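Coproheme decarboxylase (Thermus thermophilus, PDB 1VDH) catalyses the hydrogen peroxide-dependent decarboxylation of Fe-coproporphyrin III to heme b, through a three-propionate harderoheme intermediate, and works as a homopentamer. Local coordinates at residues L18-L24 / L102-F108; E50-L54 / F76-R80. All blocks are in the same frame, centred on the assembly; numbering follows the deposited sequence.

Contact 1 of 2, residues L18-L24 / L102-F108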
loop_
_atom_site.group_PDB
_atom_site.type_symbol
_atom_site.label_atom_id
_atom_site.label_comp_id
_atom_site.label_asym_id
_atom_site.label_seq_id
_atom_site.Cartn_x
_atom_site.Cartn_y
_atom_site.Cartn_z
ATOM N N LEU A 18 -24.320 3.431 3.501
ATOM C CA LEU A 18 -23.305 3.552 2.469
ATOM C C LEU A 18 -22.590 4.895 2.568
ATOM O O LEU A 18 -23.224 5.954 2.552
ATOM C CB LEU A 18 -23.894 3.401 1.062
ATOM C CG LEU A 18 -22.889 3.664 -0.073
ATOM C CD1 LEU A 18 -21.794 2.598 -0.070
ATOM C CD2 LEU A 18 -23.597 3.688 -1.422
ATOM N N HIS A 19 -21.275 4.837 2.750
ATOM C CA HIS A 19 -20.454 6.040 2.775
ATOM C C HIS A 19 -19.847 6.075 1.384
ATOM O O HIS A 19 -19.175 5.131 0.974
ATOM C CB HIS A 19 -19.336 5.946 3.813
ATOM C CG HIS A 19 -19.787 6.232 5.206
ATOM N ND1 HIS A 19 -20.445 5.299 5.980
ATOM C CD2 HIS A 19 -19.667 7.342 5.970
ATOM C CE1 HIS A 19 -20.708 5.824 7.161
ATOM N NE2 HIS A 19 -20.248 7.061 7.181
ATOM N N ASP A 20 -20.107 7.149 0.654
ATOM C CA ASP A 20 -19.594 7.286 -0.699
ATOM C C ASP A 20 -18.736 8.541 -0.759
ATOM O O ASP A 20 -19.259 9.655 -0.846
ATOM C CB ASP A 20 -20.777 7.373 -1.681
ATOM C CG ASP A 20 -20.353 7.360 -3.149
ATOM O OD1 ASP A 20 -19.164 7.585 -3.471
ATOM O OD2 ASP A 20 -21.236 7.132 -3.997
ATOM N N PHE A 21 -17.421 8.349 -0.670
ATOM C CA PHE A 21 -16.458 9.446 -0.725
ATOM C C PHE A 21 -15.944 9.641 -2.143
ATOM O O PHE A 21 -15.488 8.690 -2.785
ATOM C CB PHE A 21 -15.255 9.162 0.185
ATOM C CG PHE A 21 -15.578 9.170 1.648
ATOM C CD1 PHE A 21 -15.586 10.363 2.363
ATOM C CD2 PHE A 21 -15.831 7.978 2.322
ATOM C CE1 PHE A 21 -15.833 10.374 3.726
ATOM C CE2 PHE A 21 -16.083 7.976 3.690
ATOM C CZ PHE A 21 -16.083 9.175 4.395
ATOM N N ARG A 22 -15.956 10.886 -2.608
ATOM C CA ARG A 22 -15.482 11.198 -3.947
ATOM C C ARG A 22 -14.608 12.442 -3.953
ATOM O O ARG A 22 -14.694 13.286 -3.050
ATOM C CB ARG A 22 -16.666 11.403 -4.898
ATOM C CG ARG A 22 -17.693 10.290 -4.821
ATOM C CD ARG A 22 -18.084 9.774 -6.184
ATOM N NE ARG A 22 -19.113 8.749 -6.051
ATOM C CZ ARG A 22 -19.700 8.131 -7.067
ATOM N NH1 ARG A 22 -19.361 8.425 -8.316
ATOM N NH2 ARG A 22 -20.645 7.234 -6.827
ATOM N N LEU A 23 -13.734 12.517 -4.953
ATOM C CA LEU A 23 -12.840 13.656 -5.130
ATOM C C LEU A 23 -13.353 14.469 -6.308
ATOM O O LEU A 23 -13.786 13.911 -7.321
ATOM C CB LEU A 23 -11.414 13.185 -5.418
ATOM C CG LEU A 23 -10.602 12.666 -4.230
ATOM C CD1 LEU A 23 -9.364 11.962 -4.752
ATOM C CD2 LEU A 23 -10.220 13.830 -3.298
ATOM N N LEU A 24 -13.308 15.788 -6.177
ATOM C CA LEU A 24 -13.768 16.668 -7.240
ATOM C C LEU A 24 -12.625 17.064 -8.170
ATOM O O LEU A 24 -11.531 17.407 -7.722
ATOM C CB LEU A 24 -14.412 17.923 -6.643
ATOM C CG LEU A 24 -14.836 19.021 -7.628
ATOM C CD1 LEU A 24 -16.009 18.543 -8.476
ATOM C CD2 LEU A 24 -15.207 20.284 -6.861
ATOM N N LEU A 102 -16.212 13.735 -10.946
ATOM C CA LEU A 102 -15.864 13.108 -9.674
ATOM C C LEU A 102 -15.102 11.803 -9.840
ATOM O O LEU A 102 -15.262 11.090 -10.835
ATOM C CB LEU A 102 -17.122 12.820 -8.849
ATOM C CG LEU A 102 -18.013 13.993 -8.443
ATOM C CD1 LEU A 102 -19.228 13.454 -7.699
ATOM C CD2 LEU A 102 -17.228 14.976 -7.583
ATOM N N GLY A 103 -14.280 11.502 -8.844
ATOM C CA GLY A 103 -13.520 10.268 -8.829
ATOM C C GLY A 103 -13.806 9.626 -7.482
ATOM O O GLY A 103 -13.783 10.319 -6.461
ATOM N N ARG A 104 -14.114 8.332 -7.458
ATOM C CA ARG A 104 -14.388 7.658 -6.185
ATOM C C ARG A 104 -13.062 7.452 -5.464
ATOM O O ARG A 104 -12.130 6.882 -6.027
ATOM C CB ARG A 104 -15.065 6.300 -6.399
ATOM C CG ARG A 104 -16.399 6.350 -7.121
ATOM C CD ARG A 104 -17.178 5.040 -6.943
ATOM N NE ARG A 104 -17.728 4.914 -5.592
ATOM C CZ ARG A 104 -18.692 4.063 -5.247
ATOM N NH1 ARG A 104 -19.221 3.243 -6.149
ATOM N NH2 ARG A 104 -19.168 4.065 -4.010
ATOM N N SER A 105 -12.971 7.918 -4.224
ATOM C CA SER A 105 -11.727 7.777 -3.475
ATOM C C SER A 105 -11.793 6.753 -2.347
ATOM O O SER A 105 -10.779 6.148 -1.999
ATOM C CB SER A 105 -11.269 9.135 -2.936
ATOM O OG SER A 105 -12.211 9.674 -2.029
ATOM N N TYR A 106 -12.976 6.581 -1.765
ATOM C CA TYR A 106 -13.174 5.624 -0.677
ATOM C C TYR A 106 -14.671 5.375 -0.511
ATOM O O TYR A 106 -15.497 6.135 -1.020
ATOM C CB TYR A 106 -12.582 6.172 0.636
ATOM C CG TYR A 106 -12.442 5.141 1.742
ATOM C CD1 TYR A 106 -11.540 4.083 1.628
ATOM C CD2 TYR A 106 -13.216 5.221 2.902
ATOM C CE1 TYR A 106 -11.412 3.126 2.642
ATOM C CE2 TYR A 106 -13.095 4.271 3.921
ATOM C CZ TYR A 106 -12.192 3.231 3.783
ATOM O OH TYR A 106 -12.063 2.300 4.790
ATOM N N SER A 107 -15.015 4.296 0.182
ATOM C CA SER A 107 -16.411 3.952 0.424
ATOM C C SER A 107 -16.485 2.933 1.544
ATOM O O SER A 107 -15.473 2.339 1.920
ATOM C CB SER A 107 -17.066 3.373 -0.841
ATOM O OG SER A 107 -16.639 2.044 -1.083
ATOM N N PHE A 108 -17.686 2.737 2.080
ATOM C CA PHE A 108 -17.881 1.775 3.151
ATOM C C PHE A 108 -19.336 1.339 3.177
ATOM O O PHE A 108 -20.244 2.172 3.126
ATOM C CB PHE A 108 -17.499 2.382 4.506
ATOM C CG PHE A 108 -17.163 1.355 5.560
ATOM C CD1 PHE A 108 -15.981 0.626 5.481
ATOM C CD2 PHE A 108 -18.025 1.122 6.629
ATOM C CE1 PHE A 108 -15.658 -0.323 6.454
ATOM C CE2 PHE A 108 -17.713 0.177 7.606
ATOM C CZ PHE A 108 -16.526 -0.549 7.519
HETATM O O HOH W 1 -21.118 2.667 5.690
HETATM O O HOH W 2 -16.897 6.119 -3.328
HETATM O O HOH W 3 -17.328 9.421 -10.234
#

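Contact 2 of 2, residues E50-L54 / F76-R80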
loop_
_atom_site.group_PDB
_atom_site.type_symbol
_atom_site.label_atom_id
_atom_site.label_comp_id
_atom_site.label_asym_id
_atom_site.label_seq_id
_atom_site.Cartn_x
_atom_site.Cartn_y
_atom_site.Cartn_z
ATOM N N GLU A 50 -34.919 13.303 -4.438
ATOM C CA GLU A 50 -35.455 11.955 -4.263
ATOM C C GLU A 50 -35.069 11.414 -2.888
ATOM O O GLU A 50 -35.889 10.811 -2.195
ATOM C CB GLU A 50 -34.929 11.016 -5.358
ATOM C CG GLU A 50 -35.442 11.345 -6.759
ATOM C CD GLU A 50 -34.853 10.455 -7.846
ATOM O OE1 GLU A 50 -34.815 10.906 -9.007
ATOM O OE2 GLU A 50 -34.433 9.314 -7.552
ATOM N N TRP A 51 -33.816 11.637 -2.495
ATOM C CA TRP A 51 -33.327 11.181 -1.195
ATOM C C TRP A 51 -34.081 11.926 -0.088
ATOM O O TRP A 51 -34.464 11.341 0.926
ATOM C CB TRP A 51 -31.818 11.445 -1.076
ATOM C CG TRP A 51 -30.972 10.729 -2.103
ATOM C CD1 TRP A 51 -31.372 9.736 -2.958
ATOM C CD2 TRP A 51 -29.576 10.935 -2.355
ATOM N NE1 TRP A 51 -30.310 9.311 -3.720
ATOM C CE2 TRP A 51 -29.196 10.028 -3.370
ATOM C CE3 TRP A 51 -28.607 11.797 -1.820
ATOM C CZ2 TRP A 51 -27.886 9.959 -3.863
ATOM C CZ3 TRP A 51 -27.303 11.728 -2.310
ATOM C CH2 TRP A 51 -26.957 10.814 -3.322
ATOM N N ARG A 52 -34.323 13.213 -0.317
ATOM C CA ARG A 52 -35.040 14.062 0.629
ATOM C C ARG A 52 -36.463 13.537 0.851
ATOM O O ARG A 52 -36.891 13.351 1.987
ATOM C CB ARG A 52 -35.085 15.494 0.093
ATOM C CG ARG A 52 -35.557 16.536 1.090
ATOM C CD ARG A 52 -35.811 17.891 0.423
ATOM N NE ARG A 52 -34.726 18.312 -0.465
ATOM C CZ ARG A 52 -33.505 18.660 -0.066
ATOM N NH1 ARG A 52 -33.190 18.643 1.224
ATOM N NH2 ARG A 52 -32.598 19.033 -0.960
ATOM N N GLU A 53 -37.175 13.268 -0.242
ATOM C CA GLU A 53 -38.546 12.763 -0.173
ATOM C C GLU A 53 -38.609 11.414 0.537
ATOM O O GLU A 53 -39.519 11.148 1.320
ATOM C CB GLU A 53 -39.142 12.662 -1.580
ATOM C CG GLU A 53 -39.284 14.018 -2.272
ATOM C CD GLU A 53 -39.743 13.922 -3.724
ATOM O OE1 GLU A 53 -40.135 14.970 -4.284
ATOM O OE2 GLU A 53 -39.702 12.815 -4.311
ATOM N N LEU A 54 -37.611 10.582 0.276
ATOM C CA LEU A 54 -37.504 9.260 0.881
ATOM C C LEU A 54 -37.283 9.412 2.401
ATOM O O LEU A 54 -37.844 8.667 3.213
ATOM C CB LEU A 54 -36.347 8.534 0.191
ATOM C CG LEU A 54 -35.838 7.141 0.520
ATOM C CD1 LEU A 54 -35.200 6.551 -0.732
ATOM C CD2 LEU A 54 -34.825 7.227 1.643
ATOM N N PHE A 76 -21.050 11.408 0.320
ATOM C CA PHE A 76 -22.473 11.210 0.085
ATOM C C PHE A 76 -22.847 10.057 1.003
ATOM O O PHE A 76 -22.493 8.904 0.749
ATOM C CB PHE A 76 -22.748 10.851 -1.378
ATOM C CG PHE A 76 -22.366 11.932 -2.344
ATOM C CD1 PHE A 76 -21.072 12.002 -2.853
ATOM C CD2 PHE A 76 -23.295 12.887 -2.740
ATOM C CE1 PHE A 76 -20.708 13.013 -3.746
ATOM C CE2 PHE A 76 -22.944 13.902 -3.631
ATOM C CZ PHE A 76 -21.646 13.965 -4.136
ATOM N N LEU A 77 -23.495 10.392 2.115
ATOM C CA LEU A 77 -23.904 9.405 3.103
ATOM C C LEU A 77 -25.378 9.078 2.933
ATOM O O LEU A 77 -26.220 9.978 2.905
ATOM C CB LEU A 77 -23.646 9.939 4.520
ATOM C CG LEU A 77 -24.136 9.088 5.704
ATOM C CD1 LEU A 77 -23.488 7.710 5.678
ATOM C CD2 LEU A 77 -23.823 9.794 7.023
ATOM N N ASN A 78 -25.683 7.788 2.831
ATOM C CA ASN A 78 -27.058 7.332 2.668
ATOM C C ASN A 78 -27.364 6.114 3.518
ATOM O O ASN A 78 -26.523 5.228 3.682
ATOM C CB ASN A 78 -27.354 7.001 1.198
ATOM C CG ASN A 78 -27.760 8.217 0.398
ATOM O OD1 ASN A 78 -28.896 8.683 0.495
ATOM N ND2 ASN A 78 -26.841 8.729 -0.415
ATOM N N LEU A 79 -28.562 6.104 4.096
ATOM C CA LEU A 79 -29.030 4.991 4.916
ATOM C C LEU A 79 -30.372 4.551 4.337
ATOM O O LEU A 79 -31.197 5.394 3.982
ATOM C CB LEU A 79 -29.196 5.405 6.384
ATOM C CG LEU A 79 -27.919 5.599 7.211
ATOM C CD1 LEU A 79 -27.346 6.987 6.979
ATOM C CD2 LEU A 79 -28.223 5.395 8.694
ATOM N N ARG A 80 -30.567 3.240 4.203
ATOM C CA ARG A 80 -31.801 2.686 3.635
ATOM C C ARG A 80 -32.139 1.366 4.330
ATOM O O ARG A 80 -31.295 0.789 5.015
ATOM C CB ARG A 80 -31.620 2.415 2.133
ATOM C CG ARG A 80 -31.262 3.619 1.264
ATOM C CD ARG A 80 -32.419 4.602 1.105
ATOM N NE ARG A 80 -32.118 5.589 0.070
ATOM C CZ ARG A 80 -31.437 6.715 0.265
ATOM N NH1 ARG A 80 -30.986 7.035 1.475
ATOM N NH2 ARG A 80 -31.131 7.485 -0.772
#

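Contact 1 of 2, residues L18-L24 / L102-F108
Arg-22 and Arg-104 lie flat against each other across two antiparallel strands, their guanidinium planes only 13° apart and their centres 4.6 Å apart, with Arg-104 CG over one face of the Arg-22 group. Asp-20 probably offsets much of the like charge. Arg-22 grips it side-on through NE to OD1 and NH2 to OD2; the bond from Arg-22 NH2 to Asp-20 OD2, 2.9 Å long, uses the syn lone pair and lies in the guanidinium plane. Asp-20 OD2 lies over a face of the Arg-104 guanidinium, with a looser salt bridge of 3.6 Å from Asp-20 OD1 to Arg-104 NH2, and a water in the plane of that guanidinium accepts from Arg-104 NE and lies 2.7 Å from Asp-20 OD1. Cutting Arg-22 back to an alanine is likely to leave Asp-20 without its two-pronged partner and Arg-104 without the flat group stacked on it. CG of Arg-104 stands anti to its carbonyl carbon and the chain bends at chi3 (73°), which turns the guanidinium back toward Asp-20.

The stack borders a classic beta bulge in the ferredoxin-like barrel of the chlorite dismutase family: Ser-105 and Tyr-106 both face Phe-21, whose O accepts Ser-105 N at 3.0 Å and, weakly, Tyr-106 N at 3.4 Å. On the opposite face of the sheet from the arginines, Phe-21 and Tyr-106 run side by side, CD2 to CD2 3.8 Å, Phe-21 CD2 lying at the edge of the tyrosine ring. Tyr-106 also touches Pro-146, a predicted Fe-coproporphyrin III-binding residue. Beyond the bulge, His-19 N meets Phe-108 O almost straight (172°), and a water links that oxygen to His-19 ND1, while His-19 NE2 bonds Asp-201. Farther out, Glu-90 holds Arg-104 NH2, Ser-94 bonds Arg-22 NH2, and His-70 of a neighbouring subunit bonds Ser-107 OG.

Contact 2 of 2, residues E50-L54 / F76-R80
Trp-51 lays one face of its indole over the polar side chains of Asn-78 and Arg-80. The Asn-78 amide stands nearly upright on the six-membered ring, planes 80° apart, with ND2 3.6 Å from Trp-51 CZ3. Over the five-membered ring comes Arg-80 in an off-centre cation-pi contact, CZ 4.8 Å from the ring centroid; the guanidinium is steeply inclined to the indole at 65° and brings NH2 nearest to CD1. At the far end of the indole, Phe-76 CD2 lies near the ring plane, 4.2 Å from Trp-51 CZ3. This is helix-on-sheet packing in the alpha+beta barrel of the chlorite dismutase family: helix 34-56 covers strand 74-80, the axes of residues 50-54 and 76-80 come within 10.7 Å, and Ala-89 of helix 83-95 also packs against Trp-51. One turn on from Glu-50, whose O accepts Leu-54 N, Leu-54 lays CD2 over a face of the Arg-80 guanidinium, 3.5 Å from NE. A bend at chi2 (-71°) folds the arginine back along its own strand, where NH1 donates to Leu-79 O at 3.0 Å and both terminal nitrogens make weak bonds to Asn-78 OD1.

Overall arrangement
From the N terminus, strand 10-24 comes first and supplies residues 18-24 to contact 1, which closes only when the chain returns as strand 102-116. The long loop in between holds contact 2: helix 34-56 leads on to strand 61-67 and then strand 74-80, whose residues 76-80 pack back on the helix, a smaller loop nested wholly inside the larger. The centres are 16 Å apart, yet the two contacts touch, since strand 10-24 pairs with strand 74-80 along one edge and with strand 102-116 along the other. Contact 1 thus ties neighbouring strands within the sheet, while contact 2 fastens a helix onto it.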